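Local coordinates for protein laccase (Botrytis aclada, PDB 3SQR) that oxidises phenolic substrates with its copper ions while reducing dioxygen to water, and probably serves in lignin degradation and detoxification of lignin-derived products, at residues A[64-69]-A[104-109]; A[522-527]-A[536-541]. One frame throughout, in Å; residues are numbered along the deposited sequence.

Contact 1: residues A[64-69]-A[104-109]; sequences TGVTRE and WGDNLI. With MAN (alpha-D-mannopyranose), chain C.
T67, R68 and E69 pair with N107, L108 and I109 as parallel strands, their axes 4.7 Å apart and 22° from parallel, in a four-stranded mixed sheet of the cupredoxin-like fold of multicopper oxidases. The register rests on N107 N to V66 O (2.9 Å), R68 N to N107 O (2.8 Å) and I109 N to R68 O (2.9 Å). Before the strands begin, the D106 carboxylate takes over the pairing: OD1 receives V66 N at 2.8 Å, from above the carboxylate plane. Its other oxygen, OD2, forms a salt bridge with R68 NE, again tilted out of the carboxylate plane, and has D103 N as a further donor. Guanidinium and carboxylate stand 60° apart, and NH2 adds only a weak bond to OD2 while bridging to D103. V66 CG2 covers one face of the guanidinium. On the face carrying T67, E69 and I109, T67 CG2 lies anti to its own N (chi1 of OG1 -65°) and meets I109 CD1 at 3.5 Å, whereas E69 OE2 bonds H111. A water accepts from G65 N and donates to G105 O. At the glycan side, E69 N points almost straight at mannose O4, 3.2 Å away.

Contact 2: residues A[522-527]-A[536-541]; sequences WLLHCH and LAMQFV. With CU (copper (II) ion), chain E; CU (copper (II) ion), chain D; CU (copper (II) ion), chain F.
W522 and L524 each give and take a backbone bond with 536-541: W522 N to F540 O and F540 N to W522 O, both at 2.8 Å, and L524 likewise with M538. C526 adds one as donor, N to L536 O at 3.0 Å. L523 and H525, in non-hydrogen-bonded pairs, bond instead to H468 and H466 on the other flank, Q539 to N435 and V437. This antiparallel pairing lies in the cupredoxin-like domain holding the type 1 copper; its H-C-H sequence joins that copper to the type 3 pair and is, as in other multicopper oxidases, the likely electron path to the trinuclear site. With chi1 at -180°, C526 SG extends away from its backbone N to a copper at 2.2 Å, shared with H463 and H531. H525 NE2 and H527 NE2 bind two others, H525 alongside H170, H468 and a water. H525 ND1 donates to C526 O from above the carbonyl plane; this bond and the NE2-copper bond together hold the ring's rotation. Q539 OE1 is hydrogen-bonded to T419 OG1, Q539 NE2 to Y434 O, W522 NE1 to N518 O. M538 CE lies above the F540 ring, offset toward its rim, and L524 CB touches M538 SD at 3.6 Å.

How the contacts relate
Contact 1 closes before contact 2 opens, so the two follow one another along the chain. Contact 1 lies in the sheet built from strands 86-91, 67-79, 107-114 and 152-158, near the N-terminal end; contact 2 lies in the late sheet of strands 436-439, 537-542, 520-526, 463-467 and 501-504. They share no strand or sheet, their centres stand 28 Å apart, and their nearest atoms are about 15 Å from each other. One is parallel and partly exposed beside a glycan; the other is antiparallel and buried among copper ligands. The type 3 coppers take ligands from the early family region, through H126, H168 and H170, and from the late one, though none from contact 1 itself.

Contact 1: residues A[64-69]-A[104-109]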
ATOM      1  N   THR A  64      21.606  -9.258  11.235  1.00 34.41           N
ATOM      2  CA  THR A  64      21.606  -8.423  12.406  1.00 36.47           C
ATOM      3  C   THR A  64      21.869  -7.034  11.850  1.00 35.75           C
ATOM      4  O   THR A  64      22.703  -6.848  10.966  1.00 38.04           O
ATOM      5  CB  THR A  64      22.691  -8.826  13.414  1.00 37.11           C
ATOM      6  OG1 THR A  64      23.961  -8.549  12.828  1.00 41.12           O
ATOM      7  CG2 THR A  64      22.586 -10.261  13.659  1.00 35.42           C
ATOM      8  N   GLY A  65      21.115  -6.076  12.314  1.00 35.84           N
ATOM      9  CA  GLY A  65      21.349  -4.711  11.934  1.00 35.33           C
ATOM     10  C   GLY A  65      21.503  -3.881  13.196  1.00 35.76           C
ATOM     11  O   GLY A  65      22.091  -4.321  14.190  1.00 37.60           O
ATOM     12  N   VAL A  66      20.993  -2.659  13.143  1.00 33.29           N
ATOM     13  CA  VAL A  66      21.100  -1.708  14.245  1.00 31.62           C
ATOM     14  C   VAL A  66      19.751  -1.183  14.524  1.00 31.08           C
ATOM     15  O   VAL A  66      18.826  -1.411  13.751  1.00 28.38           O
ATOM     16  CB  VAL A  66      22.037  -0.564  13.831  1.00 32.03           C
ATOM     17  CG1 VAL A  66      23.451  -1.161  13.520  1.00 34.26           C
ATOM     18  CG2 VAL A  66      21.504   0.207  12.575  1.00 28.72           C
ATOM     19  N   THR A  67      19.657  -0.414  15.597  1.00 30.08           N
ATOM     20  CA  THR A  67      18.413   0.247  15.984  1.00 30.62           C
ATOM     21  C   THR A  67      18.321   1.627  15.370  1.00 30.86           C
ATOM     22  O   THR A  67      19.269   2.431  15.491  1.00 32.12           O
ATOM     23  CB  THR A  67      18.289   0.293  17.493  1.00 31.84           C
ATOM     24  OG1 THR A  67      18.173  -1.048  17.954  1.00 34.82           O
ATOM     25  CG2 THR A  67      17.070   1.067  17.888  1.00 31.96           C
ATOM     26  N   ARG A  68      17.238   1.916  14.668  1.00 28.95           N
ATOM     27  CA  ARG A  68      17.051   3.230  14.091  1.00 29.63           C
ATOM     28  C   ARG A  68      15.786   3.847  14.711  1.00 28.22           C
ATOM     29  O   ARG A  68      14.759   3.182  14.788  1.00 27.20           O
ATOM     30  CB  ARG A  68      16.879   3.103  12.614  1.00 30.57           C
ATOM     31  CG  ARG A  68      18.260   2.716  11.936  1.00 31.08           C
ATOM     32  CD  ARG A  68      18.177   2.845  10.508  1.00 34.77           C
ATOM     33  NE  ARG A  68      19.208   2.018   9.870  1.00 36.37           N
ATOM     34  CZ  ARG A  68      20.495   2.334   9.762  1.00 40.13           C
ATOM     35  NH1 ARG A  68      20.976   3.480  10.260  1.00 40.96           N
ATOM     36  NH2 ARG A  68      21.304   1.487   9.152  1.00 36.38           N
ATOM     37  N   GLU A  69      15.911   5.069  15.196  1.00 26.12           N
ATOM     38  CA  GLU A  69      14.855   5.707  15.921  1.00 26.31           C
ATOM     39  C   GLU A  69      14.314   6.927  15.174  1.00 27.16           C
ATOM     40  O   GLU A  69      15.068   7.757  14.663  1.00 27.81           O
ATOM     41  CB  GLU A  69      15.390   6.127  17.274  1.00 26.98           C
ATOM     42  CG  GLU A  69      14.326   6.700  18.206  1.00 28.62           C
ATOM     43  CD  GLU A  69      14.799   6.791  19.672  1.00 31.10           C
ATOM     44  OE1 GLU A  69      15.990   7.078  19.876  1.00 33.67           O
ATOM     45  OE2 GLU A  69      13.968   6.578  20.570  1.00 27.90           O
ATOM     46  N   TRP A 104      17.956  -4.000   5.938  1.00 23.21           N
ATOM     47  CA  TRP A 104      17.440  -5.300   6.233  1.00 23.29           C
ATOM     48  C   TRP A 104      18.000  -5.748   7.578  1.00 23.67           C
ATOM     49  O   TRP A 104      19.221  -5.798   7.779  1.00 26.30           O
ATOM     50  CB  TRP A 104      17.909  -6.200   5.103  1.00 21.49           C
ATOM     51  CG  TRP A 104      17.448  -7.549   5.142  1.00 21.57           C
ATOM     52  CD1 TRP A 104      16.386  -8.047   5.833  1.00 23.28           C
ATOM     53  CD2 TRP A 104      17.991  -8.619   4.398  1.00 23.43           C
ATOM     54  NE1 TRP A 104      16.261  -9.427   5.613  1.00 24.22           N
ATOM     55  CE2 TRP A 104      17.252  -9.789   4.728  1.00 24.48           C
ATOM     56  CE3 TRP A 104      19.091  -8.728   3.521  1.00 23.36           C
ATOM     57  CZ2 TRP A 104      17.572 -11.041   4.219  1.00 25.64           C
ATOM     58  CZ3 TRP A 104      19.400  -9.988   2.994  1.00 25.49           C
ATOM     59  CH2 TRP A 104      18.631 -11.118   3.330  1.00 27.26           C
ATOM     60  N   GLY A 105      17.096  -6.100   8.488  1.00 22.47           N
ATOM     61  CA  GLY A 105      17.482  -6.587   9.812  1.00 23.66           C
ATOM     62  C   GLY A 105      17.471  -5.536  10.913  1.00 23.39           C
ATOM     63  O   GLY A 105      17.576  -5.904  12.091  1.00 24.90           O
ATOM     64  N   ASP A 106      17.391  -4.241  10.555  1.00 23.27           N
ATOM     65  CA  ASP A 106      17.397  -3.193  11.531  1.00 23.45           C
ATOM     66  C   ASP A 106      16.118  -3.238  12.376  1.00 23.66           C
ATOM     67  O   ASP A 106      15.080  -3.737  11.916  1.00 24.64           O
ATOM     68  CB  ASP A 106      17.471  -1.823  10.868  1.00 22.76           C
ATOM     69  CG  ASP A 106      18.842  -1.511  10.321  1.00 24.44           C
ATOM     70  OD1 ASP A 106      19.852  -2.239  10.574  1.00 25.38           O
ATOM     71  OD2 ASP A 106      18.908  -0.469   9.635  1.00 22.24           O
ATOM     72  N   ASN A 107      16.225  -2.714  13.588  1.00 23.75           N
ATOM     73  CA  ASN A 107      15.067  -2.545  14.487  1.00 23.80           C
ATOM     74  C   ASN A 107      14.705  -1.113  14.399  1.00 23.84           C
ATOM     75  O   ASN A 107      15.585  -0.286  14.555  1.00 26.40           O
ATOM     76  CB  ASN A 107      15.449  -2.979  15.896  1.00 25.12           C
ATOM     77  CG  ASN A 107      15.709  -4.469  15.959  1.00 29.49           C
ATOM     78  OD1 ASN A 107      14.879  -5.256  15.576  1.00 32.00           O
ATOM     79  ND2 ASN A 107      16.897  -4.864  16.425  1.00 37.42           N
ATOM     80  N   LEU A 108      13.422  -0.837  14.121  1.00 23.45           N
ATOM     81  CA  LEU A 108      12.881   0.501  14.024  1.00 23.68           C
ATOM     82  C   LEU A 108      12.145   0.811  15.313  1.00 23.20           C
ATOM     83  O   LEU A 108      11.376  -0.010  15.802  1.00 23.73           O
ATOM     84  CB  LEU A 108      11.957   0.646  12.831  1.00 23.41           C
ATOM     85  CG  LEU A 108      12.571   0.198  11.494  1.00 24.65           C
ATOM     86  CD1 LEU A 108      11.667   0.660  10.310  1.00 21.90           C
ATOM     87  CD2 LEU A 108      14.053   0.628  11.312  1.00 34.83           C
ATOM     88  N   ILE A 109      12.370   2.001  15.819  1.00 23.16           N
ATOM     89  CA  ILE A 109      11.586   2.604  16.895  1.00 23.22           C
ATOM     90  C   ILE A 109      11.003   3.889  16.336  1.00 24.82           C
ATOM     91  O   ILE A 109      11.763   4.814  16.019  1.00 25.38           O
ATOM     92  CB  ILE A 109      12.483   2.910  18.070  1.00 23.40           C
ATOM     93  CG1 ILE A 109      13.150   1.624  18.552  1.00 22.79           C
ATOM     94  CG2 ILE A 109      11.653   3.545  19.193  1.00 24.16           C
ATOM     95  CD1 ILE A 109      14.149   1.867  19.653  1.00 25.22           C
TER
HETATM   96  C1  MAN C   6      18.477  10.625  13.343  1.00 36.58           C
HETATM   97  C2  MAN C   6      18.391  10.340  14.858  1.00 36.04           C
HETATM   98  C3  MAN C   6      19.025   8.967  15.158  1.00 39.17           C
HETATM   99  C4  MAN C   6      18.322   7.889  14.333  1.00 39.03           C
HETATM  100  C5  MAN C   6      18.381   8.251  12.844  1.00 37.32           C
HETATM  101  C6  MAN C   6      17.492   7.315  12.014  1.00 38.30           C
HETATM  102  O2  MAN C   6      17.054  10.462  15.341  1.00 37.05           O
HETATM  103  O3  MAN C   6      18.987   8.645  16.529  1.00 35.84           O
HETATM  104  O4  MAN C   6      18.696   6.544  14.698  1.00 37.83           O
HETATM  105  O5  MAN C   6      17.886   9.572  12.603  1.00 35.69           O
HETATM  106  O6  MAN C   6      17.542   7.664  10.629  1.00 41.44           O
HETATM  107  O   HOH W   1      19.441  -6.225  14.185  1.00 44.11           O

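Contact 2: residues A[522-527]-A[536-541]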
ATOM      1  N   TRP A 522      -5.033 -10.259  11.361  1.00 22.11           N
ATOM      2  CA  TRP A 522      -4.550  -9.690  10.107  1.00 21.01           C
ATOM      3  C   TRP A 522      -5.664  -9.222   9.192  1.00 20.42           C
ATOM      4  O   TRP A 522      -6.451 -10.009   8.705  1.00 20.70           O
ATOM      5  CB  TRP A 522      -3.663 -10.719   9.424  1.00 21.23           C
ATOM      6  CG  TRP A 522      -2.591 -11.174  10.308  1.00 20.23           C
ATOM      7  CD1 TRP A 522      -2.348 -12.455  10.744  1.00 21.49           C
ATOM      8  CD2 TRP A 522      -1.591 -10.375  10.910  1.00 21.20           C
ATOM      9  NE1 TRP A 522      -1.306 -12.493  11.545  1.00 21.48           N
ATOM     10  CE2 TRP A 522      -0.767 -11.254  11.665  1.00 19.30           C
ATOM     11  CE3 TRP A 522      -1.231  -9.039  10.821  1.00 21.93           C
ATOM     12  CZ2 TRP A 522       0.345 -10.829  12.342  1.00 21.56           C
ATOM     13  CZ3 TRP A 522      -0.104  -8.603  11.523  1.00 21.69           C
ATOM     14  CH2 TRP A 522       0.659  -9.501  12.298  1.00 19.44           C
ATOM     15  N   LEU A 523      -5.695  -7.945   8.968  1.00 21.19           N
ATOM     16  CA  LEU A 523      -6.678  -7.328   8.104  1.00 21.33           C
ATOM     17  C   LEU A 523      -6.420  -7.702   6.631  1.00 21.79           C
ATOM     18  O   LEU A 523      -5.263  -7.813   6.195  1.00 22.76           O
ATOM     19  CB  LEU A 523      -6.640  -5.818   8.262  1.00 20.87           C
ATOM     20  CG  LEU A 523      -7.738  -5.033   7.531  1.00 22.36           C
ATOM     21  CD1 LEU A 523      -9.132  -5.381   8.180  1.00 23.72           C
ATOM     22  CD2 LEU A 523      -7.471  -3.555   7.581  1.00 22.88           C
ATOM     23  N   LEU A 524      -7.485  -7.938   5.880  1.00 21.48           N
ATOM     24  CA  LEU A 524      -7.379  -8.066   4.439  1.00 22.31           C
ATOM     25  C   LEU A 524      -8.479  -7.166   3.884  1.00 22.70           C
ATOM     26  O   LEU A 524      -9.590  -7.185   4.360  1.00 23.52           O
ATOM     27  CB  LEU A 524      -7.609  -9.503   3.983  1.00 22.48           C
ATOM     28  CG  LEU A 524      -7.724  -9.666   2.456  1.00 23.93           C
ATOM     29  CD1 LEU A 524      -7.094 -10.985   2.021  1.00 23.97           C
ATOM     30  CD2 LEU A 524      -9.208  -9.514   2.014  1.00 20.55           C
ATOM     31  N   HIS A 525      -8.139  -6.325   2.922  1.00 22.77           N
ATOM     32  CA  HIS A 525      -9.072  -5.355   2.459  1.00 22.13           C
ATOM     33  C   HIS A 525      -8.717  -4.837   1.106  1.00 21.88           C
ATOM     34  O   HIS A 525      -7.570  -4.953   0.678  1.00 22.68           O
ATOM     35  CB  HIS A 525      -9.137  -4.181   3.426  1.00 22.74           C
ATOM     36  CG  HIS A 525      -7.869  -3.412   3.515  1.00 22.79           C
ATOM     37  ND1 HIS A 525      -7.685  -2.197   2.891  1.00 24.43           N
ATOM     38  CD2 HIS A 525      -6.703  -3.699   4.140  1.00 26.13           C
ATOM     39  CE1 HIS A 525      -6.478  -1.745   3.178  1.00 24.34           C
ATOM     40  NE2 HIS A 525      -5.850  -2.654   3.905  1.00 25.57           N
ATOM     41  N   CYS A 526      -9.730  -4.316   0.422  1.00 22.29           N
ATOM     42  CA  CYS A 526      -9.494  -3.504  -0.766  1.00 21.15           C
ATOM     43  C   CYS A 526      -8.795  -2.209  -0.330  1.00 20.73           C
ATOM     44  O   CYS A 526      -9.194  -1.575   0.673  1.00 21.37           O
ATOM     45  CB  CYS A 526     -10.814  -3.157  -1.447  1.00 22.97           C
ATOM     46  SG  CYS A 526     -10.501  -2.191  -2.873  1.00 23.39           S
ATOM     47  N   HIS A 527      -7.760  -1.829  -1.064  1.00 20.47           N
ATOM     48  CA  HIS A 527      -6.957  -0.662  -0.743  1.00 21.65           C
ATOM     49  C   HIS A 527      -7.483   0.596  -1.422  1.00 23.27           C
ATOM     50  O   HIS A 527      -6.895   1.703  -1.255  1.00 24.27           O
ATOM     51  CB  HIS A 527      -5.466  -0.878  -1.154  1.00 21.97           C
ATOM     52  CG  HIS A 527      -4.476  -0.309  -0.177  1.00 23.06           C
ATOM     53  ND1 HIS A 527      -4.435   1.027   0.113  1.00 21.48           N
ATOM     54  CD2 HIS A 527      -3.473  -0.889   0.551  1.00 23.26           C
ATOM     55  CE1 HIS A 527      -3.469   1.253   0.987  1.00 25.15           C
ATOM     56  NE2 HIS A 527      -2.876   0.109   1.292  1.00 24.03           N
ATOM     57  N   LEU A 536     -15.154  -3.133   2.622  1.00 22.85           N
ATOM     58  CA  LEU A 536     -14.670  -4.231   1.848  1.00 22.30           C
ATOM     59  C   LEU A 536     -13.415  -4.800   2.460  1.00 22.75           C
ATOM     60  O   LEU A 536     -12.305  -4.499   2.037  1.00 22.98           O
ATOM     61  CB  LEU A 536     -14.369  -3.810   0.373  1.00 21.91           C
ATOM     62  CG  LEU A 536     -14.555  -4.901  -0.642  1.00 21.55           C
ATOM     63  CD1 LEU A 536     -14.446  -4.335  -2.060  1.00 24.91           C
ATOM     64  CD2 LEU A 536     -13.569  -6.013  -0.470  1.00 20.81           C
ATOM     65  N   ALA A 537     -13.610  -5.666   3.412  1.00 23.71           N
ATOM     66  CA  ALA A 537     -12.555  -6.078   4.274  1.00 23.05           C
ATOM     67  C   ALA A 537     -12.993  -7.251   5.114  1.00 24.26           C
ATOM     68  O   ALA A 537     -14.163  -7.382   5.429  1.00 24.78           O
ATOM     69  CB  ALA A 537     -12.146  -4.885   5.187  1.00 22.61           C
ATOM     70  N   MET A 538     -12.015  -8.054   5.530  1.00 23.96           N
ATOM     71  CA  MET A 538     -12.209  -9.042   6.526  1.00 24.34           C
ATOM     72  C   MET A 538     -10.890  -9.179   7.299  1.00 24.44           C
ATOM     73  O   MET A 538      -9.979  -8.380   7.113  1.00 23.05           O
ATOM     74  CB  MET A 538     -12.684 -10.340   5.919  1.00 26.38           C
ATOM     75  CG  MET A 538     -11.836 -10.800   4.765  1.00 30.84           C
ATOM     76  SD  MET A 538     -10.336 -11.430   5.295  1.00 36.43           S
ATOM     77  CE  MET A 538     -10.916 -12.943   6.162  1.00 36.34           C
ATOM     78  N   GLN A 539     -10.827 -10.090   8.232  1.00 23.59           N
ATOM     79  CA  GLN A 539      -9.596 -10.282   8.953  1.00 23.26           C
ATOM     80  C   GLN A 539      -9.443 -11.716   9.375  1.00 25.48           C
ATOM     81  O   GLN A 539     -10.413 -12.403   9.613  1.00 24.73           O
ATOM     82  CB  GLN A 539      -9.492  -9.324  10.147  1.00 22.80           C
ATOM     83  CG  GLN A 539     -10.492  -9.588  11.267  1.00 23.56           C
ATOM     84  CD  GLN A 539     -10.477  -8.499  12.314  1.00 22.40           C
ATOM     85  OE1 GLN A 539      -9.513  -8.328  13.052  1.00 25.17           O
ATOM     86  NE2 GLN A 539     -11.575  -7.765  12.386  1.00 21.90           N
ATOM     87  N   PHE A 540      -8.181 -12.153   9.412  1.00 23.94           N
ATOM     88  CA  PHE A 540      -7.834 -13.483   9.835  1.00 23.98           C
ATOM     89  C   PHE A 540      -7.345 -13.420  11.256  1.00 25.93           C
ATOM     90  O   PHE A 540      -6.440 -12.663  11.570  1.00 24.87           O
ATOM     91  CB  PHE A 540      -6.750 -14.073   8.936  1.00 25.15           C
ATOM     92  CG  PHE A 540      -7.166 -14.178   7.519  1.00 24.91           C
ATOM     93  CD1 PHE A 540      -7.927 -15.245   7.077  1.00 24.02           C
ATOM     94  CD2 PHE A 540      -6.818 -13.185   6.596  1.00 29.96           C
ATOM     95  CE1 PHE A 540      -8.331 -15.351   5.807  1.00 26.00           C
ATOM     96  CE2 PHE A 540      -7.213 -13.283   5.233  1.00 26.40           C
ATOM     97  CZ  PHE A 540      -7.964 -14.345   4.839  1.00 28.35           C
ATOM     98  N   VAL A 541      -7.983 -14.203  12.140  1.00 24.73           N
ATOM     99  CA  VAL A 541      -7.471 -14.343  13.482  1.00 24.64           C
ATOM    100  C   VAL A 541      -6.783 -15.662  13.381  1.00 24.00           C
ATOM    101  O   VAL A 541      -7.406 -16.752  13.250  1.00 24.76           O
ATOM    102  CB  VAL A 541      -8.539 -14.252  14.569  1.00 24.73           C
ATOM    103  CG1 VAL A 541      -7.937 -14.738  15.946  1.00 27.07           C
ATOM    104  CG2 VAL A 541      -9.133 -12.781  14.646  1.00 25.00           C
TER
HETATM  105 CU    CU E 545      -4.257  -2.423   5.080  0.80 27.37          CU
HETATM  106 CU    CU D 544     -12.408  -2.107  -4.038  1.00 25.39          CU
HETATM  107 CU    CU F 546      -1.267   0.067   2.631  0.80 27.45          CU
HETATM  108  O   HOH W   2      -3.241  -0.884   4.098  1.00 31.17           O